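Local atomic coordinates of Baccell_00875 (Bacteroides cellulosilyticus DSM 14838, PDB entry 5NO8), a protein that is a polysaccharide lyase that probably cleaves the bond between capping L-rhamnose and glucuronic acid in complex arabinogalactan proteins. Residues E391-L396 with R445-N450. Residues are numbered along the deposited sequence; the frame is centred on the assembly and turned at random.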
loop_
_atom_site.group_PDB
_atom_site.type_symbol
_atom_site.label_atom_id
_atom_site.label_comp_id
_atom_site.label_asym_id
_atom_site.label_seq_id
_atom_site.Cartn_x
_atom_site.Cartn_y
_atom_site.Cartn_z
ATOM N N GLU A 391 -21.498 -2.596 12.158
ATOM C CA GLU A 391 -21.351 -1.677 13.284
ATOM C C GLU A 391 -20.270 -2.066 14.302
ATOM O O GLU A 391 -20.145 -1.424 15.357
ATOM C CB GLU A 391 -22.737 -1.507 13.964
ATOM C CG GLU A 391 -23.327 -2.782 14.563
ATOM C CD GLU A 391 -24.263 -3.549 13.634
ATOM O OE1 GLU A 391 -24.047 -3.569 12.386
ATOM O OE2 GLU A 391 -25.224 -4.170 14.171
ATOM N N GLY A 392 -19.477 -3.101 14.004
ATOM C CA GLY A 392 -18.409 -3.551 14.889
ATOM C C GLY A 392 -17.130 -3.795 14.112
ATOM O O GLY A 392 -16.838 -3.075 13.136
ATOM N N ALA A 393 -16.383 -4.817 14.525
ATOM C CA ALA A 393 -15.147 -5.234 13.861
ATOM C C ALA A 393 -14.170 -4.053 13.726
ATOM O O ALA A 393 -13.866 -3.399 14.728
ATOM C CB ALA A 393 -15.448 -5.898 12.514
ATOM N N GLU A 394 -13.722 -3.734 12.515
ATOM C CA GLU A 394 -12.714 -2.694 12.356
ATOM C C GLU A 394 -13.213 -1.303 12.762
ATOM O O GLU A 394 -12.388 -0.402 12.941
ATOM C CB GLU A 394 -12.243 -2.606 10.894
ATOM C CG GLU A 394 -11.277 -3.672 10.441
ATOM C CD GLU A 394 -11.920 -4.965 9.966
ATOM O OE1 GLU A 394 -13.140 -5.214 10.191
ATOM O OE2 GLU A 394 -11.167 -5.749 9.348
ATOM N N ARG A 395 -14.529 -1.104 12.840
ATOM C CA ARG A 395 -15.100 0.191 13.292
ATOM C C ARG A 395 -14.776 0.523 14.760
ATOM O O ARG A 395 -14.895 1.686 15.163
ATOM C CB ARG A 395 -16.610 0.266 13.064
ATOM C CG ARG A 395 -17.086 0.745 11.694
ATOM C CD ARG A 395 -16.572 -0.083 10.536
ATOM N NE ARG A 395 -17.090 -1.455 10.579
ATOM C CZ ARG A 395 -16.641 -2.456 9.826
ATOM N NH1 ARG A 395 -15.662 -2.255 8.929
ATOM N NH2 ARG A 395 -17.172 -3.674 9.965
ATOM N N LEU A 396 -14.337 -0.466 15.539
ATOM C CA LEU A 396 -13.704 -0.236 16.854
ATOM C C LEU A 396 -12.588 0.815 16.864
ATOM O O LEU A 396 -12.373 1.466 17.884
ATOM C CB LEU A 396 -13.179 -1.531 17.479
ATOM C CG LEU A 396 -14.179 -2.377 18.293
ATOM C CD1 LEU A 396 -14.387 -1.713 19.661
ATOM C CD2 LEU A 396 -15.516 -2.579 17.601
ATOM N N ARG A 445 -20.370 -13.594 11.768
ATOM C CA ARG A 445 -19.153 -14.336 12.076
ATOM C C ARG A 445 -18.523 -14.027 13.455
ATOM O O ARG A 445 -18.586 -12.891 13.968
ATOM C CB ARG A 445 -18.114 -14.152 10.953
ATOM C CG ARG A 445 -17.485 -12.764 10.896
ATOM C CD ARG A 445 -16.676 -12.550 9.631
ATOM N NE ARG A 445 -16.263 -11.151 9.486
ATOM C CZ ARG A 445 -15.654 -10.632 8.416
ATOM N NH1 ARG A 445 -15.364 -11.392 7.361
ATOM N NH2 ARG A 445 -15.322 -9.331 8.396
ATOM N N ASN A 446 -17.909 -15.058 14.033
ATOM C CA ASN A 446 -17.161 -14.956 15.262
ATOM C C ASN A 446 -15.703 -15.009 14.812
ATOM O O ASN A 446 -15.187 -16.071 14.480
ATOM C CB ASN A 446 -17.545 -16.105 16.207
ATOM C CG ASN A 446 -16.802 -16.069 17.531
ATOM O OD1 ASN A 446 -16.074 -15.136 17.835
ATOM N ND2 ASN A 446 -16.985 -17.118 18.332
ATOM N N ARG A 447 -15.046 -13.845 14.793
ATOM C CA ARG A 447 -13.775 -13.646 14.081
ATOM C C ARG A 447 -12.698 -13.143 15.040
ATOM O O ARG A 447 -12.914 -12.175 15.757
ATOM C CB ARG A 447 -14.048 -12.628 12.971
ATOM C CG ARG A 447 -12.867 -12.030 12.237
ATOM C CD ARG A 447 -13.385 -10.867 11.416
ATOM N NE ARG A 447 -12.424 -10.278 10.492
ATOM C CZ ARG A 447 -12.288 -8.959 10.256
ATOM N NH1 ARG A 447 -11.410 -8.550 9.345
ATOM N NH2 ARG A 447 -13.012 -8.040 10.927
ATOM N N GLY A 448 -11.527 -13.772 15.022
ATOM C CA GLY A 448 -10.500 -13.546 16.047
ATOM C C GLY A 448 -9.969 -12.124 16.105
ATOM O O GLY A 448 -9.626 -11.629 17.177
ATOM N N TYR A 449 -9.897 -11.486 14.944
ATOM C CA TYR A 449 -9.427 -10.096 14.824
ATOM C C TYR A 449 -10.233 -9.179 15.730
ATOM O O TYR A 449 -9.670 -8.288 16.380
ATOM C CB TYR A 449 -9.562 -9.599 13.369
ATOM C CG TYR A 449 -8.577 -10.201 12.374
ATOM C CD1 TYR A 449 -7.237 -9.832 12.394
ATOM C CD2 TYR A 449 -8.996 -11.101 11.376
ATOM C CE1 TYR A 449 -6.323 -10.353 11.487
ATOM C CE2 TYR A 449 -8.084 -11.617 10.439
ATOM C CZ TYR A 449 -6.746 -11.239 10.510
ATOM O OH TYR A 449 -5.807 -11.725 9.631
ATOM N N ASN A 450 -11.540 -9.410 15.801
ATOM C CA ASN A 450 -12.443 -8.477 16.451
ATOM C C ASN A 450 -12.179 -8.382 17.947
ATOM O O ASN A 450 -12.404 -7.322 18.536
ATOM C CB ASN A 450 -13.908 -8.854 16.209
ATOM C CG ASN A 450 -14.296 -8.821 14.744
ATOM O OD1 ASN A 450 -13.564 -8.293 13.893
ATOM N ND2 ASN A 450 -15.472 -9.363 14.440
HETATM O O HOH W 1 -14.081 -5.577 16.960
#
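Ala-393 and Asn-450 bring the two backbones nearest, their CA atoms 5.0 Å apart where the turn leading into helix 396-409 meets the first turn of helix 448-465. A water bridges the main chains there, donating to both Ala-393 O and Asn-450 O. Beside this water bridge Glu-394 and Arg-447 form a two-pronged salt bridge: Arg-447 NH1 reaches Glu-394 OE2 at 2.8 Å and NH2 reaches OE1 at 2.9 Å, both bonds nearly straight. The grip is end-on, and both oxygens lie close to the guanidinium plane, yet the carboxylate is turned 40° against it. OE2 is met on its syn side but tilted out of the carboxylate plane, OE1 from farther above it. Arg-447 reaches across to Glu-394 with CG anti to its backbone N (chi1 169°) and an extended chain, crossing the bent Glu-394 side chain at about a right angle. From within its own segment, a weak hydrogen bond of Arg-447 NH2 to Asn-450 OD1 steadies the guanidinium; OD1 in turn lies 3.3 Å from Ala-393 CB, a methyl at the guanidinium edge. The flat group is sandwiched between Arg-445 NH2, 3.5 Å above its centre, and Tyr-449 CB on the opposite face. Salt bridges from Glu-537 to Arg-447 NE and from Asp-388 to Arg-445 probably offset the charge of these two neighbouring arginines. A glutamine in place of Glu-394 would probably leave Arg-447 without its two-oxygen ionic mate and its end less firmly fixed. A glycerol, probably from the crystallisation liquor, lies about 5 Å from the Arg-447 side chain and may mark a pocket. The salt bridge thus ties together the N-terminal entrances of two helices in the helix-rich C-terminal part, whose ring of helices is consistent with the alpha/alpha toroid of many polysaccharide lyases.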